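Local coordinates for protein GMP reductase (Trypanosoma brucei brucei, PDB 6JIG) that probably catalyses the irreversible NADPH-dependent deamination of GMP to IMP, helping to balance adenine and guanine nucleotides in the cell, at residues 301-311 and 340-351; 361-369 and 463-472. The protein carries 1 engineered substitution. All coordinates share one frame; numbering follows the deposited sequence.

Contact 1. Residues 301-311 and 340-351; sequences IDAGADGLKIG and VARRRGVPCIAD. With 5GP (guanosine-5'-monophosphate), chain B.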
loop_
_atom_site.group_PDB
_atom_site.type_symbol
_atom_site.label_atom_id
_atom_site.label_comp_id
_atom_site.label_asym_id
_atom_site.label_seq_id
_atom_site.Cartn_x
_atom_site.Cartn_y
_atom_site.Cartn_z
ATOM N N ILE A 301 -11.921 -45.592 19.711
ATOM C CA ILE A 301 -12.344 -46.861 19.122
ATOM C C ILE A 301 -12.741 -47.852 20.215
ATOM O O ILE A 301 -13.769 -48.535 20.114
ATOM C CB ILE A 301 -11.245 -47.436 18.215
ATOM C CG1 ILE A 301 -11.023 -46.531 16.993
ATOM C CG2 ILE A 301 -11.615 -48.855 17.772
ATOM C CD1 ILE A 301 -9.770 -46.870 16.225
ATOM N N ASP A 302 -11.929 -47.953 21.272
ATOM C CA ASP A 302 -12.256 -48.846 22.382
ATOM C C ASP A 302 -13.554 -48.436 23.070
ATOM O O ASP A 302 -14.252 -49.287 23.637
ATOM C CB ASP A 302 -11.109 -48.866 23.402
ATOM C CG ASP A 302 -9.887 -49.629 22.908
ATOM O OD1 ASP A 302 -9.975 -50.351 21.896
ATOM O OD2 ASP A 302 -8.820 -49.492 23.541
ATOM N N ALA A 303 -13.894 -47.145 23.044
ATOM C CA ALA A 303 -15.167 -46.710 23.604
ATOM C C ALA A 303 -16.349 -47.048 22.704
ATOM O O ALA A 303 -17.493 -46.870 23.134
ATOM C CB ALA A 303 -15.146 -45.205 23.888
ATOM N N GLY A 304 -16.100 -47.531 21.488
ATOM C CA GLY A 304 -17.145 -47.940 20.573
ATOM C C GLY A 304 -17.391 -47.051 19.364
ATOM O O GLY A 304 -18.366 -47.290 18.640
ATOM N N ALA A 305 -16.541 -46.047 19.105
ATOM C CA ALA A 305 -16.773 -45.152 17.975
ATOM C C ALA A 305 -16.814 -45.910 16.654
ATOM O O ALA A 305 -15.971 -46.769 16.379
ATOM C CB ALA A 305 -15.679 -44.071 17.909
ATOM N N ASP A 306 -17.798 -45.568 15.820
ATOM C CA ASP A 306 -17.895 -46.063 14.454
ATOM C C ASP A 306 -17.138 -45.209 13.442
ATOM O O ASP A 306 -17.027 -45.607 12.279
ATOM C CB ASP A 306 -19.365 -46.142 14.032
ATOM C CG ASP A 306 -20.161 -47.058 14.934
ATOM O OD1 ASP A 306 -19.881 -48.270 14.888
ATOM O OD2 ASP A 306 -21.011 -46.565 15.707
ATOM N N GLY A 307 -16.667 -44.034 13.842
ATOM C CA GLY A 307 -15.832 -43.205 12.990
ATOM C C GLY A 307 -15.120 -42.198 13.866
ATOM O O GLY A 307 -15.570 -41.900 14.977
ATOM N N LEU A 308 -13.989 -41.684 13.370
ATOM C CA LEU A 308 -13.166 -40.731 14.114
ATOM C C LEU A 308 -13.023 -39.446 13.317
ATOM O O LEU A 308 -12.895 -39.479 12.089
ATOM C CB LEU A 308 -11.767 -41.287 14.408
ATOM C CG LEU A 308 -11.749 -42.593 15.192
ATOM C CD1 LEU A 308 -10.339 -43.183 15.257
ATOM C CD2 LEU A 308 -12.296 -42.340 16.581
ATOM N N LYS A 309 -13.058 -38.309 14.006
ATOM C CA LYS A 309 -12.854 -37.026 13.343
ATOM C C LYS A 309 -11.514 -36.470 13.826
ATOM O O LYS A 309 -11.298 -36.326 15.031
ATOM C CB LYS A 309 -14.009 -36.051 13.608
ATOM C CG LYS A 309 -13.984 -34.840 12.636
ATOM C CD LYS A 309 -15.390 -34.369 12.215
ATOM C CE LYS A 309 -16.157 -33.737 13.378
ATOM N NZ LYS A 309 -15.415 -32.558 13.981
ATOM N N ILE A 310 -10.616 -36.193 12.882
ATOM C CA ILE A 310 -9.211 -35.902 13.162
ATOM C C ILE A 310 -8.981 -34.420 12.938
ATOM O O ILE A 310 -9.270 -33.912 11.849
ATOM C CB ILE A 310 -8.263 -36.700 12.245
ATOM C CG1 ILE A 310 -8.621 -38.185 12.210
ATOM C CG2 ILE A 310 -6.779 -36.414 12.579
ATOM C CD1 ILE A 310 -8.742 -38.826 13.529
ATOM N N GLY A 311 -8.438 -33.734 13.946
ATOM C CA GLY A 311 -7.981 -32.370 13.745
ATOM C C GLY A 311 -8.079 -31.546 15.014
ATOM O O GLY A 311 -9.185 -31.316 15.509
ATOM N N VAL A 340 -3.730 -46.499 13.325
ATOM C CA VAL A 340 -4.441 -47.247 14.357
ATOM C C VAL A 340 -5.819 -47.656 13.854
ATOM O O VAL A 340 -6.240 -48.813 13.995
ATOM C CB VAL A 340 -4.546 -46.409 15.645
ATOM C CG1 VAL A 340 -5.499 -47.062 16.632
ATOM C CG2 VAL A 340 -3.160 -46.204 16.265
ATOM N N ALA A 341 -6.548 -46.703 13.270
ATOM C CA ALA A 341 -7.941 -46.941 12.912
ATOM C C ALA A 341 -8.071 -47.974 11.799
ATOM O O ALA A 341 -9.010 -48.781 11.812
ATOM C CB ALA A 341 -8.616 -45.631 12.512
ATOM N N ARG A 342 -7.149 -47.971 10.832
ATOM C CA ARG A 342 -7.252 -48.928 9.727
ATOM C C ARG A 342 -7.175 -50.363 10.231
ATOM O O ARG A 342 -7.830 -51.254 9.682
ATOM C CB ARG A 342 -6.158 -48.666 8.682
ATOM N N ARG A 343 -6.399 -50.608 11.286
ATOM C CA ARG A 343 -6.290 -51.962 11.809
ATOM C C ARG A 343 -7.555 -52.387 12.537
ATOM O O ARG A 343 -7.820 -53.586 12.652
ATOM C CB ARG A 343 -5.059 -52.066 12.714
ATOM C CG ARG A 343 -3.760 -51.806 11.932
ATOM C CD ARG A 343 -2.496 -51.659 12.784
ATOM N NE ARG A 343 -1.340 -51.404 11.913
ATOM C CZ ARG A 343 -0.167 -50.914 12.315
ATOM N NH1 ARG A 343 0.034 -50.610 13.593
ATOM N NH2 ARG A 343 0.807 -50.718 11.432
ATOM N N ARG A 344 -8.366 -51.433 12.986
ATOM C CA ARG A 344 -9.611 -51.728 13.674
ATOM C C ARG A 344 -10.843 -51.568 12.785
ATOM O O ARG A 344 -11.962 -51.807 13.259
ATOM C CB ARG A 344 -9.745 -50.837 14.919
ATOM C CG ARG A 344 -8.570 -50.938 15.898
ATOM C CD ARG A 344 -8.636 -52.240 16.706
ATOM N NE ARG A 344 -9.816 -52.313 17.568
ATOM C CZ ARG A 344 -9.881 -51.809 18.795
ATOM N NH1 ARG A 344 -8.834 -51.176 19.314
ATOM N NH2 ARG A 344 -10.997 -51.926 19.504
ATOM N N GLY A 345 -10.670 -51.153 11.531
ATOM C CA GLY A 345 -11.784 -50.968 10.610
ATOM C C GLY A 345 -12.651 -49.749 10.860
ATOM O O GLY A 345 -13.852 -49.781 10.572
ATOM N N VAL A 346 -12.080 -48.662 11.374
ATOM C CA VAL A 346 -12.860 -47.493 11.761
ATOM C C VAL A 346 -12.484 -46.345 10.826
ATOM O O VAL A 346 -11.332 -45.892 10.849
ATOM C CB VAL A 346 -12.617 -47.115 13.228
ATOM C CG1 VAL A 346 -13.288 -45.779 13.557
ATOM C CG2 VAL A 346 -13.141 -48.218 14.163
ATOM N N PRO A 347 -13.406 -45.841 10.004
ATOM C CA PRO A 347 -13.060 -44.759 9.071
ATOM C C PRO A 347 -12.759 -43.455 9.792
ATOM O O PRO A 347 -13.279 -43.185 10.877
ATOM C CB PRO A 347 -14.311 -44.622 8.193
ATOM C CG PRO A 347 -15.042 -45.954 8.349
ATOM C CD PRO A 347 -14.759 -46.372 9.771
ATOM N N CYS A 348 -11.931 -42.623 9.148
ATOM C CA CYS A 348 -11.495 -41.356 9.731
ATOM C C CYS A 348 -11.829 -40.191 8.813
ATOM O O CYS A 348 -11.630 -40.271 7.596
ATOM C CB CYS A 348 -9.989 -41.372 10.016
ATOM S SG CYS A 348 -9.453 -42.533 11.284
ATOM N N ILE A 349 -12.338 -39.117 9.411
ATOM C CA ILE A 349 -12.626 -37.855 8.730
ATOM C C ILE A 349 -11.460 -36.902 8.999
ATOM O O ILE A 349 -11.212 -36.556 10.155
ATOM C CB ILE A 349 -13.936 -37.228 9.247
ATOM C CG1 ILE A 349 -15.103 -38.227 9.166
ATOM C CG2 ILE A 349 -14.260 -35.915 8.471
ATOM C CD1 ILE A 349 -16.268 -37.854 10.070
ATOM N N ALA A 350 -10.763 -36.446 7.957
ATOM C CA ALA A 350 -9.728 -35.412 8.127
ATOM C C ALA A 350 -10.394 -34.039 8.158
ATOM O O ALA A 350 -10.843 -33.543 7.123
ATOM C CB ALA A 350 -8.695 -35.497 7.008
ATOM N N ASP A 351 -10.443 -33.409 9.340
ATOM C CA ASP A 351 -11.275 -32.223 9.579
ATOM C C ASP A 351 -10.408 -30.982 9.781
ATOM O O ASP A 351 -9.790 -30.821 10.839
ATOM C CB ASP A 351 -12.170 -32.452 10.802
ATOM C CG ASP A 351 -13.025 -31.243 11.149
ATOM O OD1 ASP A 351 -13.257 -30.393 10.262
ATOM O OD2 ASP A 351 -13.490 -31.166 12.307
HETATM P P 5GP B . -11.786 -25.300 7.687
HETATM O O1P 5GP B . -10.291 -25.027 7.682
HETATM O O2P 5GP B . -12.631 -24.043 7.732
HETATM O O3P 5GP B . -12.235 -26.312 6.662
HETATM O "O5'" 5GP B . -11.967 -26.068 9.074
HETATM C "C5'" 5GP B . -13.236 -26.302 9.666
HETATM C "C4'" 5GP B . -13.087 -27.059 10.970
HETATM O "O4'" 5GP B . -12.542 -26.180 11.981
HETATM C "C3'" 5GP B . -14.374 -27.565 11.609
HETATM O "O3'" 5GP B . -14.880 -28.746 10.997
HETATM C "C2'" 5GP B . -13.980 -27.733 13.087
HETATM O "O2'" 5GP B . -13.327 -28.972 13.329
HETATM C "C1'" 5GP B . -12.925 -26.638 13.264
HETATM N N9 5GP B . -13.427 -25.489 14.025
HETATM C C8 5GP B . -14.522 -24.755 13.772
HETATM N N7 5GP B . -14.594 -23.775 14.710
HETATM C C5 5GP B . -13.518 -23.906 15.523
HETATM C C6 5GP B . -13.051 -23.209 16.629
HETATM O O6 5GP B . -13.686 -22.215 17.040
HETATM N N1 5GP B . -11.924 -23.612 17.237
HETATM C C2 5GP B . -11.235 -24.675 16.799
HETATM N N2 5GP B . -10.100 -25.056 17.430
HETATM N N3 5GP B . -11.652 -25.371 15.714
HETATM C C4 5GP B . -12.787 -24.992 15.081
#

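Contact 2. Residues 361-369 and 463-472; sequences SKAIGAGAD and IEEMQRRTRF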
loop_
_atom_site.group_PDB
_atom_site.type_symbol
_atom_site.label_atom_id
_atom_site.label_comp_id
_atom_site.label_asym_id
_atom_site.label_seq_id
_atom_site.Cartn_x
_atom_site.Cartn_y
_atom_site.Cartn_z
ATOM N N SER A 361 -6.562 -34.584 -1.899
ATOM C CA SER A 361 -5.781 -35.740 -2.338
ATOM C C SER A 361 -4.755 -36.143 -1.287
ATOM O O SER A 361 -4.546 -37.336 -1.036
ATOM C CB SER A 361 -5.072 -35.458 -3.667
ATOM O OG SER A 361 -5.960 -34.995 -4.682
ATOM N N LYS A 362 -4.078 -35.166 -0.679
ATOM C CA LYS A 362 -3.084 -35.509 0.330
ATOM C C LYS A 362 -3.734 -36.150 1.549
ATOM O O LYS A 362 -3.197 -37.109 2.114
ATOM C CB LYS A 362 -2.298 -34.258 0.746
ATOM C CG LYS A 362 -1.536 -33.612 -0.415
ATOM C CD LYS A 362 -0.842 -32.285 0.018
ATOM C CE LYS A 362 -0.387 -31.488 -1.201
ATOM N NZ LYS A 362 0.359 -30.240 -0.780
ATOM N N ALA A 363 -4.871 -35.611 1.990
ATOM C CA ALA A 363 -5.536 -36.166 3.166
ATOM C C ALA A 363 -5.939 -37.622 2.935
ATOM O O ALA A 363 -5.697 -38.488 3.784
ATOM C CB ALA A 363 -6.752 -35.311 3.521
ATOM N N ILE A 364 -6.545 -37.908 1.780
ATOM C CA ILE A 364 -6.909 -39.288 1.440
ATOM C C ILE A 364 -5.657 -40.151 1.311
ATOM O O ILE A 364 -5.606 -41.279 1.814
ATOM C CB ILE A 364 -7.742 -39.329 0.139
ATOM C CG1 ILE A 364 -8.984 -38.444 0.240
ATOM C CG2 ILE A 364 -8.125 -40.763 -0.194
ATOM C CD1 ILE A 364 -9.930 -38.826 1.376
ATOM N N GLY A 365 -4.628 -39.638 0.626
ATOM C CA GLY A 365 -3.362 -40.356 0.555
ATOM C C GLY A 365 -2.728 -40.642 1.905
ATOM O O GLY A 365 -2.045 -41.661 2.071
ATOM N N ALA A 366 -2.933 -39.761 2.886
ATOM C CA ALA A 366 -2.412 -40.010 4.223
ATOM C C ALA A 366 -3.289 -40.971 5.034
ATOM O O ALA A 366 -2.991 -41.223 6.208
ATOM C CB ALA A 366 -2.257 -38.684 4.982
ATOM N N GLY A 367 -4.356 -41.511 4.454
ATOM C CA GLY A 367 -5.170 -42.516 5.125
ATOM C C GLY A 367 -6.591 -42.105 5.443
ATOM O O GLY A 367 -7.364 -42.963 5.890
ATOM N N ALA A 368 -6.979 -40.838 5.271
ATOM C CA ALA A 368 -8.351 -40.453 5.613
ATOM C C ALA A 368 -9.352 -41.084 4.656
ATOM O O ALA A 368 -9.085 -41.227 3.465
ATOM C CB ALA A 368 -8.534 -38.937 5.574
ATOM N N ASP A 369 -10.537 -41.434 5.183
ATOM C CA ASP A 369 -11.616 -41.905 4.315
ATOM C C ASP A 369 -12.479 -40.781 3.773
ATOM O O ASP A 369 -13.007 -40.901 2.655
ATOM C CB ASP A 369 -12.492 -42.924 5.065
ATOM C CG ASP A 369 -11.676 -44.085 5.563
ATOM O OD1 ASP A 369 -11.283 -44.912 4.727
ATOM O OD2 ASP A 369 -11.318 -44.099 6.760
ATOM N N ILE A 463 -10.473 -45.359 -3.600
ATOM C CA ILE A 463 -10.003 -44.693 -2.381
ATOM C C ILE A 463 -9.020 -45.588 -1.630
ATOM O O ILE A 463 -7.974 -45.126 -1.157
ATOM C CB ILE A 463 -11.203 -44.297 -1.493
ATOM C CG1 ILE A 463 -12.093 -43.283 -2.207
ATOM C CG2 ILE A 463 -10.736 -43.750 -0.117
ATOM C CD1 ILE A 463 -11.404 -41.977 -2.544
ATOM N N GLU A 464 -9.343 -46.887 -1.494
ATOM C CA GLU A 464 -8.429 -47.796 -0.795
ATOM C C GLU A 464 -7.088 -47.900 -1.511
ATOM O O GLU A 464 -6.039 -48.025 -0.863
ATOM C CB GLU A 464 -9.043 -49.195 -0.649
ATOM N N GLU A 465 -7.101 -47.896 -2.844
ATOM C CA GLU A 465 -5.840 -47.890 -3.584
ATOM C C GLU A 465 -5.082 -46.584 -3.370
ATOM O O GLU A 465 -3.848 -46.578 -3.290
ATOM C CB GLU A 465 -6.097 -48.102 -5.075
ATOM C CG GLU A 465 -6.384 -49.544 -5.465
ATOM C CD GLU A 465 -6.632 -49.708 -6.963
ATOM O OE1 GLU A 465 -6.157 -48.857 -7.755
ATOM O OE2 GLU A 465 -7.294 -50.701 -7.349
ATOM N N MET A 466 -5.803 -45.462 -3.306
ATOM C CA MET A 466 -5.153 -44.181 -3.033
ATOM C C MET A 466 -4.457 -44.210 -1.681
ATOM O O MET A 466 -3.318 -43.740 -1.540
ATOM C CB MET A 466 -6.194 -43.056 -3.091
ATOM C CG MET A 466 -5.619 -41.654 -2.902
ATOM S SD MET A 466 -4.456 -41.244 -4.205
ATOM C CE MET A 466 -4.157 -39.502 -3.857
ATOM N N GLN A 467 -5.117 -44.773 -0.673
ATOM C CA GLN A 467 -4.527 -44.842 0.661
ATOM C C GLN A 467 -3.332 -45.785 0.691
ATOM O O GLN A 467 -2.344 -45.516 1.380
ATOM C CB GLN A 467 -5.588 -45.279 1.669
ATOM C CG GLN A 467 -6.750 -44.301 1.768
ATOM C CD GLN A 467 -7.934 -44.894 2.497
ATOM O OE1 GLN A 467 -8.101 -46.114 2.545
ATOM N NE2 GLN A 467 -8.771 -44.034 3.053
ATOM N N ARG A 468 -3.387 -46.884 -0.067
ATOM C CA ARG A 468 -2.286 -47.846 -0.026
ATOM C C ARG A 468 -1.096 -47.395 -0.872
ATOM O O ARG A 468 0.056 -47.609 -0.482
ATOM C CB ARG A 468 -2.762 -49.224 -0.499
ATOM N N ARG A 469 -1.347 -46.757 -2.009
ATOM C CA ARG A 469 -0.294 -46.504 -2.985
ATOM C C ARG A 469 0.396 -45.154 -2.817
ATOM O O ARG A 469 1.517 -44.985 -3.304
ATOM C CB ARG A 469 -0.859 -46.600 -4.403
ATOM C CG ARG A 469 -1.072 -48.038 -4.834
ATOM C CD ARG A 469 -1.913 -48.195 -6.088
ATOM N NE ARG A 469 -2.350 -49.596 -6.162
ATOM C CZ ARG A 469 -3.136 -50.112 -7.101
ATOM N NH1 ARG A 469 -3.593 -49.350 -8.083
ATOM N NH2 ARG A 469 -3.467 -51.398 -7.055
ATOM N N THR A 470 -0.238 -44.192 -2.156
ATOM C CA THR A 470 0.328 -42.851 -2.115
ATOM C C THR A 470 1.648 -42.835 -1.351
ATOM O O THR A 470 1.796 -43.467 -0.301
ATOM C CB THR A 470 -0.668 -41.867 -1.498
ATOM O OG1 THR A 470 -1.734 -41.647 -2.431
ATOM C CG2 THR A 470 0.003 -40.510 -1.211
ATOM N N ARG A 471 2.619 -42.133 -1.919
ATOM C CA ARG A 471 3.900 -41.853 -1.292
ATOM C C ARG A 471 4.110 -40.352 -1.333
ATOM O O ARG A 471 3.775 -39.704 -2.324
ATOM C CB ARG A 471 5.061 -42.554 -2.016
ATOM C CG ARG A 471 4.901 -44.066 -2.112
ATOM C CD ARG A 471 5.008 -44.728 -0.737
ATOM N NE ARG A 471 4.939 -46.182 -0.855
ATOM C CZ ARG A 471 3.826 -46.892 -0.687
ATOM N NH1 ARG A 471 2.688 -46.286 -0.369
ATOM N NH2 ARG A 471 3.849 -48.210 -0.830
ATOM N N PHE A 472 4.660 -39.803 -0.259
ATOM C CA PHE A 472 4.870 -38.370 -0.153
ATOM C C PHE A 472 6.352 -38.024 -0.256
ATOM O O PHE A 472 7.222 -38.833 0.076
ATOM C CB PHE A 472 4.349 -37.827 1.182
ATOM C CG PHE A 472 2.847 -37.921 1.338
ATOM C CD1 PHE A 472 2.012 -37.083 0.619
ATOM C CD2 PHE A 472 2.289 -38.832 2.214
ATOM C CE1 PHE A 472 0.632 -37.148 0.776
ATOM C CE2 PHE A 472 0.911 -38.910 2.378
ATOM C CZ PHE A 472 0.085 -38.068 1.656
#

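Contact 1. Residues 301-311 and 340-351
Lys309 and Asp351 form a salt bridge inside the barrel, with NZ of Lys309 2.9 Å from OD2 of Asp351. The ammonium approaches from above the carboxylate, 38° out of its plane. CG of Lys309 is anti to the backbone N (chi1 -166°), 3.5 Å from CB of Asp351; the bends beyond it curl NZ back to OD2. The two oxygens of Asp351 face the ribose of the bound GMP, OD1 accepting from O3' and OD2 from O2'; both separations refine to doubtfully short values. Asp259 and Asn290 also hold NZ of Lys309, and Asn290 donates to OD2 of Asp351, so the acid is positioned by a second shell.

Strands 307-310 and 348-351 run parallel, their axes 17° apart. The ladder of N-H...O bonds alternates between them: Leu308 N to Pro347 O, Ile349 N to Leu308 O, Ile310 N to Ile349 O and Asp351 N to Ile310 O. Leu308, Ile310 and Cys348 lie on the face of the sheet away from Lys309 and Ile349, toward the helices. There CG of Leu308 meets CG1 of Val346 at 3.9 Å, and CD1 of Ile301 rests on CA of Ala341 at 3.8 Å.

Farther out, CG2 of Ile301 sits over the centre of one face of the Arg344 guanidinium, while NH1 and NH2 of Arg344 both grip OD1 of Asp302 (NH1 at 2.9 Å) from within the guanidinium plane. Glu298 is a second partner of NH1. Schellman motifs at Gly304 and Gly345 end the helices leading into the two strands. Neighbouring parallel strands joined through helix 330-344 make a beta-alpha-beta crossover of the TIM barrel, whose strand end here carries the ribose-binding aspartate of the IMPDH/GMPR family.

Contact 2. Residues 361-369 and 463-472
Gln467 reaches from helix 463-469 across the C-terminal end of helix 357-365, and its amide nitrogen holds the turn that follows. NE2 of Gln467 donates to the carbonyl O of Ala368 at 2.9 Å and to OD1 of Asp369 at 3.1 Å, and both acceptors lie in the amide plane. Neither is met head-on: NE2 stands above the carbonyl plane of Ala368 and above the carboxylate of Asp369, whose plane is turned 75° from the amide. The chain of Gln467 is extended beyond CG (chi2 166°), which carries NE2 past the helix end, while CG lies 3.2 Å from the carbonyl O of Ile364. The other oxygen of Asp369, OD2, has its partner in Cys348 N.

Beside it, Ile364 and Met466 cross at about a right angle, with CG2 of Ile364 3.8 Å from CG of Met466. The same methyl also touches CG2 of Ile463. Met466 bends at chi2, and its terminal CE arrives 3.6 Å from the carbonyl O of Ser361. Gly365 has no side chain at the crossing, where its CA is 4.6 Å from CA of Gln467 and Thr470 packs on it with CB and both branches.

Phe472 approaches edge-first: its CZ is 3.4 Å from the carbonyl O of Lys362, and Ala366 N lies near the ring plane, while CG2 of Thr470 covers one ring face toward the rim. Ile9 of a neighbouring subunit also packs on Phe472. The axes of segments 361-365 and 463-469 are inclined at 79° and approach to 8.6 Å. The arrangement is a near-perpendicular helix pair in which helix 463-469, from late in the chain, packs across a TIM-barrel helix near its glycine-ended Schellman motif at Gly367, just before strand 370-373.

Contacts 1 and 2 are consecutive along the chain, since strand 348-351 of the first leads into helix 357-365 of the second, and their centres lie about 15 Å apart. Asp369 joins them directly: OD2 of Asp369 probably accepts a hydrogen bond from Cys348 N at 2.9 Å, while its other oxygen belongs to contact 2. Packing adds to this, with CB of Ala350 3.7 Å from CB of Ala368. Their relation to the GMP differs. Contact 1 supplies Asp351 to the ribose, whereas in contact 2 the side chain of Ala368 is about 13 Å from bound GMP and about 9 Å from the side chain of Asp351, so contact 2 belongs to the helical layer outside the pocket.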